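Transposon Tn7 transposition protein TnsA (Escherichia coli, PDB 1T0F) cuts the 5' DNA strands at the ends of transposon Tn7, working with TnsB as the transposase that moves the element. Local coordinates at residues N8-I16 / V106-M114. Residues are numbered along the deposited sequence; the frame is centred on the assembly and turned at random.
Sequences NSSFSEVQI and VIRGVDQVM
The carboxamide of Gln-112 reads both polar atoms of the Phe-11 backbone, much as a neighbouring strand would. Phe-11 N donates to Gln-112 OE1 over 2.9 Å, almost straight at 176°, while Gln-112 NE2 gives a hydrogen to Phe-11 O at 3.0 Å, in the plane of that carbonyl. The chain of Gln-112 bends at chi2 (-62°), which folds the amide back beside its own hairpin, where NE2 also meets Val-110 O at 2.9 Å. It comes from well above that carbonyl's plane, on the face opposite Ile-107 N, the oxygen's other donor. Both amide hydrogens are thus spent, and the rotation of the group is fixed. With an alanine in place of Gln-112, Phe-11 N and O would probably lose these mates and a gap would be likely to open between the N-terminal arm and the hairpin.

Waters complete the polar network: one joins Ser-9 O to Gln-112 OE1, another Phe-11 O to Ile-107 O. Two more carry Glu-13, whose carboxylate oxygens receive one water each, to Asp-111 O and N. Ser-12 and Gln-15 form a capping box that starts helix 13-21.

Apolar groups fill in around these bonds. The small Ser-10 lets its CB sit 3.6 Å from Ile-107 CG2, and branched Val-110 meets Ile-16 tip to tip, CG1 to CD1 at 4.0 Å, with the aliphatic part of Glu-13 alongside. The type I' turn from Ile-107 to Val-110, whose Gly-109 takes the positive phi that favours glycine, belongs to a region assigned by similarity to DNA binding. A neutral amide matched to main-chain groups, with the Glu-13 carboxylate linked to Asp-111 through water, is consistent with docking through main-chain hydrogen bonds rather than ion pairs across the contact.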
ATOM      1  N   ASN A   8      -9.048 -15.095  10.956  1.00 60.81           N
ATOM      2  CA  ASN A   8      -9.467 -14.909   9.537  1.00 60.65           C
ATOM      3  C   ASN A   8      -9.763 -13.446   9.207  1.00 59.23           C
ATOM      4  O   ASN A   8      -9.750 -12.581  10.088  1.00 58.24           O
ATOM      5  CB  ASN A   8     -10.697 -15.773   9.236  1.00 61.73           C
ATOM      6  CG  ASN A   8     -11.799 -15.594  10.259  1.00 63.10           C
ATOM      7  OD1 ASN A   8     -12.319 -14.494  10.444  1.00 64.11           O
ATOM      8  ND2 ASN A   8     -12.162 -16.682  10.932  1.00 63.55           N
ATOM      9  N   SER A   9     -10.032 -13.179   7.933  1.00 57.59           N
ATOM     10  CA  SER A   9     -10.314 -11.827   7.469  1.00 56.07           C
ATOM     11  C   SER A   9     -11.787 -11.444   7.561  1.00 54.75           C
ATOM     12  O   SER A   9     -12.139 -10.277   7.382  1.00 54.97           O
ATOM     13  CB  SER A   9      -9.832 -11.662   6.026  1.00 56.22           C
ATOM     14  OG  SER A   9     -10.454 -12.599   5.167  1.00 57.40           O
ATOM     15  N   SER A  10     -12.648 -12.419   7.836  1.00 52.35           N
ATOM     16  CA  SER A  10     -14.078 -12.146   7.949  1.00 49.62           C
ATOM     17  C   SER A  10     -14.434 -11.767   9.384  1.00 47.56           C
ATOM     18  O   SER A  10     -13.856 -12.290  10.337  1.00 46.78           O
ATOM     19  CB  SER A  10     -14.891 -13.368   7.519  1.00 50.38           C
ATOM     20  OG  SER A  10     -14.678 -14.456   8.399  1.00 52.42           O
ATOM     21  N   PHE A  11     -15.390 -10.856   9.530  1.00 45.43           N
ATOM     22  CA  PHE A  11     -15.818 -10.395  10.846  1.00 44.46           C
ATOM     23  C   PHE A  11     -17.275 -10.734  11.111  1.00 44.09           C
ATOM     24  O   PHE A  11     -18.077 -10.872  10.183  1.00 42.62           O
ATOM     25  CB  PHE A  11     -15.649  -8.874  10.965  1.00 44.25           C
ATOM     26  CG  PHE A  11     -14.225  -8.401  10.872  1.00 43.79           C
ATOM     27  CD1 PHE A  11     -13.933  -7.162  10.309  1.00 44.03           C
ATOM     28  CD2 PHE A  11     -13.178  -9.181  11.356  1.00 44.00           C
ATOM     29  CE1 PHE A  11     -12.615  -6.705  10.228  1.00 42.87           C
ATOM     30  CE2 PHE A  11     -11.857  -8.735  11.280  1.00 43.91           C
ATOM     31  CZ  PHE A  11     -11.577  -7.494  10.714  1.00 43.93           C
ATOM     32  N   SER A  12     -17.605 -10.856  12.391  1.00 43.29           N
ATOM     33  CA  SER A  12     -18.966 -11.146  12.823  1.00 43.46           C
ATOM     34  C   SER A  12     -19.627  -9.797  13.089  1.00 43.67           C
ATOM     35  O   SER A  12     -18.957  -8.762  13.065  1.00 41.05           O
ATOM     36  CB  SER A  12     -18.941 -11.970  14.109  1.00 43.59           C
ATOM     37  OG  SER A  12     -18.271 -11.263  15.136  1.00 41.89           O
ATOM     38  N   GLU A  13     -20.932  -9.799  13.340  1.00 42.72           N
ATOM     39  CA  GLU A  13     -21.631  -8.547  13.607  1.00 43.95           C
ATOM     40  C   GLU A  13     -21.058  -7.832  14.827  1.00 43.10           C
ATOM     41  O   GLU A  13     -20.918  -6.608  14.827  1.00 43.83           O
ATOM     42  CB  GLU A  13     -23.127  -8.809  13.801  1.00 46.67           C
ATOM     43  CG  GLU A  13     -23.841  -9.201  12.518  1.00 48.73           C
ATOM     44  CD  GLU A  13     -24.126  -8.010  11.615  1.00 51.05           C
ATOM     45  OE1 GLU A  13     -23.296  -7.076  11.564  1.00 51.51           O
ATOM     46  OE2 GLU A  13     -25.181  -8.016  10.944  1.00 52.83           O
ATOM     47  N   VAL A  14     -20.716  -8.589  15.864  1.00 42.67           N
ATOM     48  CA  VAL A  14     -20.157  -7.982  17.068  1.00 41.94           C
ATOM     49  C   VAL A  14     -18.743  -7.466  16.816  1.00 40.78           C
ATOM     50  O   VAL A  14     -18.359  -6.425  17.347  1.00 41.20           O
ATOM     51  CB  VAL A  14     -20.125  -8.972  18.259  1.00 41.89           C
ATOM     52  CG1 VAL A  14     -21.545  -9.357  18.647  1.00 42.11           C
ATOM     53  CG2 VAL A  14     -19.311 -10.206  17.897  1.00 41.99           C
ATOM     54  N   GLN A  15     -17.973  -8.194  16.011  1.00 39.73           N
ATOM     55  CA  GLN A  15     -16.608  -7.778  15.688  1.00 38.70           C
ATOM     56  C   GLN A  15     -16.637  -6.453  14.929  1.00 36.91           C
ATOM     57  O   GLN A  15     -15.806  -5.570  15.153  1.00 37.12           O
ATOM     58  CB  GLN A  15     -15.912  -8.832  14.827  1.00 40.21           C
ATOM     59  CG  GLN A  15     -15.464 -10.073  15.575  1.00 42.69           C
ATOM     60  CD  GLN A  15     -14.757 -11.062  14.670  1.00 43.26           C
ATOM     61  OE1 GLN A  15     -15.319 -11.521  13.680  1.00 45.26           O
ATOM     62  NE2 GLN A  15     -13.514 -11.391  15.003  1.00 45.67           N
ATOM     63  N   ILE A  16     -17.595  -6.333  14.018  1.00 34.32           N
ATOM     64  CA  ILE A  16     -17.748  -5.126  13.225  1.00 34.46           C
ATOM     65  C   ILE A  16     -18.120  -3.956  14.127  1.00 36.18           C
ATOM     66  O   ILE A  16     -17.454  -2.923  14.118  1.00 34.19           O
ATOM     67  CB  ILE A  16     -18.835  -5.318  12.137  1.00 32.25           C
ATOM     68  CG1 ILE A  16     -18.322  -6.288  11.070  1.00 30.40           C
ATOM     69  CG2 ILE A  16     -19.221  -3.980  11.526  1.00 31.61           C
ATOM     70  CD1 ILE A  16     -19.347  -6.630  10.001  1.00 30.39           C
ATOM     71  N   VAL A 106     -20.622 -10.554   1.678  1.00 29.44           N
ATOM     72  CA  VAL A 106     -21.175 -11.152   2.885  1.00 31.35           C
ATOM     73  C   VAL A 106     -20.497 -12.481   3.195  1.00 31.44           C
ATOM     74  O   VAL A 106     -20.130 -13.228   2.285  1.00 32.26           O
ATOM     75  CB  VAL A 106     -22.708 -11.373   2.719  1.00 31.42           C
ATOM     76  CG1 VAL A 106     -22.981 -12.206   1.473  1.00 32.29           C
ATOM     77  CG2 VAL A 106     -23.289 -12.066   3.958  1.00 33.11           C
ATOM     78  N   ILE A 107     -20.311 -12.750   4.483  1.00 30.01           N
ATOM     79  CA  ILE A 107     -19.705 -13.995   4.941  1.00 29.99           C
ATOM     80  C   ILE A 107     -20.600 -14.558   6.043  1.00 29.26           C
ATOM     81  O   ILE A 107     -20.865 -13.885   7.037  1.00 26.72           O
ATOM     82  CB  ILE A 107     -18.299 -13.769   5.524  1.00 30.35           C
ATOM     83  CG1 ILE A 107     -17.359 -13.229   4.441  1.00 33.27           C
ATOM     84  CG2 ILE A 107     -17.759 -15.073   6.088  1.00 31.16           C
ATOM     85  CD1 ILE A 107     -17.078 -14.208   3.336  1.00 36.26           C
ATOM     86  N   ARG A 108     -21.064 -15.791   5.854  1.00 30.15           N
ATOM     87  CA  ARG A 108     -21.937 -16.449   6.822  1.00 30.61           C
ATOM     88  C   ARG A 108     -23.103 -15.559   7.227  1.00 28.80           C
ATOM     89  O   ARG A 108     -23.374 -15.379   8.410  1.00 31.53           O
ATOM     90  CB  ARG A 108     -21.149 -16.863   8.065  1.00 31.83           C
ATOM     91  CG  ARG A 108     -19.934 -17.717   7.761  1.00 37.11           C
ATOM     92  CD  ARG A 108     -19.546 -18.568   8.958  1.00 39.54           C
ATOM     93  NE  ARG A 108     -20.438 -19.716   9.102  1.00 42.10           N
ATOM     94  CZ  ARG A 108     -21.039 -20.065  10.235  1.00 42.67           C
ATOM     95  NH1 ARG A 108     -20.848 -19.352  11.339  1.00 42.48           N
ATOM     96  NH2 ARG A 108     -21.833 -21.131  10.260  1.00 41.45           N
ATOM     97  N   GLY A 109     -23.780 -14.999   6.231  1.00 28.65           N
ATOM     98  CA  GLY A 109     -24.927 -14.144   6.483  1.00 28.96           C
ATOM     99  C   GLY A 109     -24.648 -12.761   7.043  1.00 30.03           C
ATOM    100  O   GLY A 109     -25.580 -11.997   7.297  1.00 30.94           O
ATOM    101  N   VAL A 110     -23.377 -12.428   7.245  1.00 29.22           N
ATOM    102  CA  VAL A 110     -23.026 -11.122   7.790  1.00 29.36           C
ATOM    103  C   VAL A 110     -22.436 -10.218   6.708  1.00 29.73           C
ATOM    104  O   VAL A 110     -21.395 -10.530   6.136  1.00 29.21           O
ATOM    105  CB  VAL A 110     -22.006 -11.264   8.937  1.00 28.99           C
ATOM    106  CG1 VAL A 110     -21.647  -9.896   9.497  1.00 30.11           C
ATOM    107  CG2 VAL A 110     -22.581 -12.150  10.032  1.00 31.80           C
ATOM    108  N   ASP A 111     -23.115  -9.113   6.414  1.00 30.74           N
ATOM    109  CA  ASP A 111     -22.609  -8.184   5.411  1.00 30.77           C
ATOM    110  C   ASP A 111     -21.271  -7.682   5.926  1.00 28.85           C
ATOM    111  O   ASP A 111     -21.144  -7.303   7.093  1.00 28.01           O
ATOM    112  CB  ASP A 111     -23.576  -7.017   5.205  1.00 32.78           C
ATOM    113  CG  ASP A 111     -24.754  -7.382   4.313  1.00 36.50           C
ATOM    114  OD1 ASP A 111     -24.822  -8.536   3.828  1.00 37.45           O
ATOM    115  OD2 ASP A 111     -25.612  -6.505   4.088  1.00 37.83           O
ATOM    116  N   GLN A 112     -20.270  -7.697   5.054  1.00 26.02           N
ATOM    117  CA  GLN A 112     -18.930  -7.277   5.432  1.00 24.77           C
ATOM    118  C   GLN A 112     -18.666  -5.815   5.098  1.00 23.87           C
ATOM    119  O   GLN A 112     -19.255  -5.258   4.174  1.00 23.79           O
ATOM    120  CB  GLN A 112     -17.889  -8.161   4.737  1.00 24.63           C
ATOM    121  CG  GLN A 112     -17.961  -9.639   5.117  1.00 28.64           C
ATOM    122  CD  GLN A 112     -17.699  -9.878   6.597  1.00 28.57           C
ATOM    123  OE1 GLN A 112     -16.571  -9.737   7.074  1.00 28.81           O
ATOM    124  NE2 GLN A 112     -18.747 -10.234   7.333  1.00 25.05           N
ATOM    125  N   VAL A 113     -17.784  -5.199   5.871  1.00 22.59           N
ATOM    126  CA  VAL A 113     -17.424  -3.815   5.628  1.00 22.27           C
ATOM    127  C   VAL A 113     -16.354  -3.844   4.543  1.00 20.78           C
ATOM    128  O   VAL A 113     -15.333  -4.516   4.691  1.00 20.85           O
ATOM    129  CB  VAL A 113     -16.829  -3.154   6.886  1.00 22.85           C
ATOM    130  CG1 VAL A 113     -16.319  -1.747   6.545  1.00 22.67           C
ATOM    131  CG2 VAL A 113     -17.898  -3.082   7.983  1.00 22.96           C
ATOM    132  N   MET A 114     -16.600  -3.132   3.452  1.00 21.37           N
ATOM    133  CA  MET A 114     -15.635  -3.077   2.359  1.00 22.02           C
ATOM    134  C   MET A 114     -14.548  -2.062   2.709  1.00 21.53           C
ATOM    135  O   MET A 114     -14.774  -1.153   3.511  1.00 20.06           O
ATOM    136  CB  MET A 114     -16.337  -2.659   1.066  1.00 20.76           C
ATOM    137  CG  MET A 114     -17.384  -3.648   0.589  1.00 23.29           C
ATOM    138  SD  MET A 114     -18.137  -3.175  -0.959  1.00 25.57           S
ATOM    139  CE  MET A 114     -16.784  -3.588  -2.110  1.00 24.53           C
TER
HETATM  140  O   HOH W   1     -14.571 -10.051   5.189  1.00 49.87           O
HETATM  141  O   HOH W   2     -18.963 -13.529   9.445  1.00 31.15           O
HETATM  142  O   HOH W   3     -22.829  -6.195   8.964  1.00 30.40           O
HETATM  143  O   HOH W   4     -25.222  -8.173   8.123  1.00 37.27           O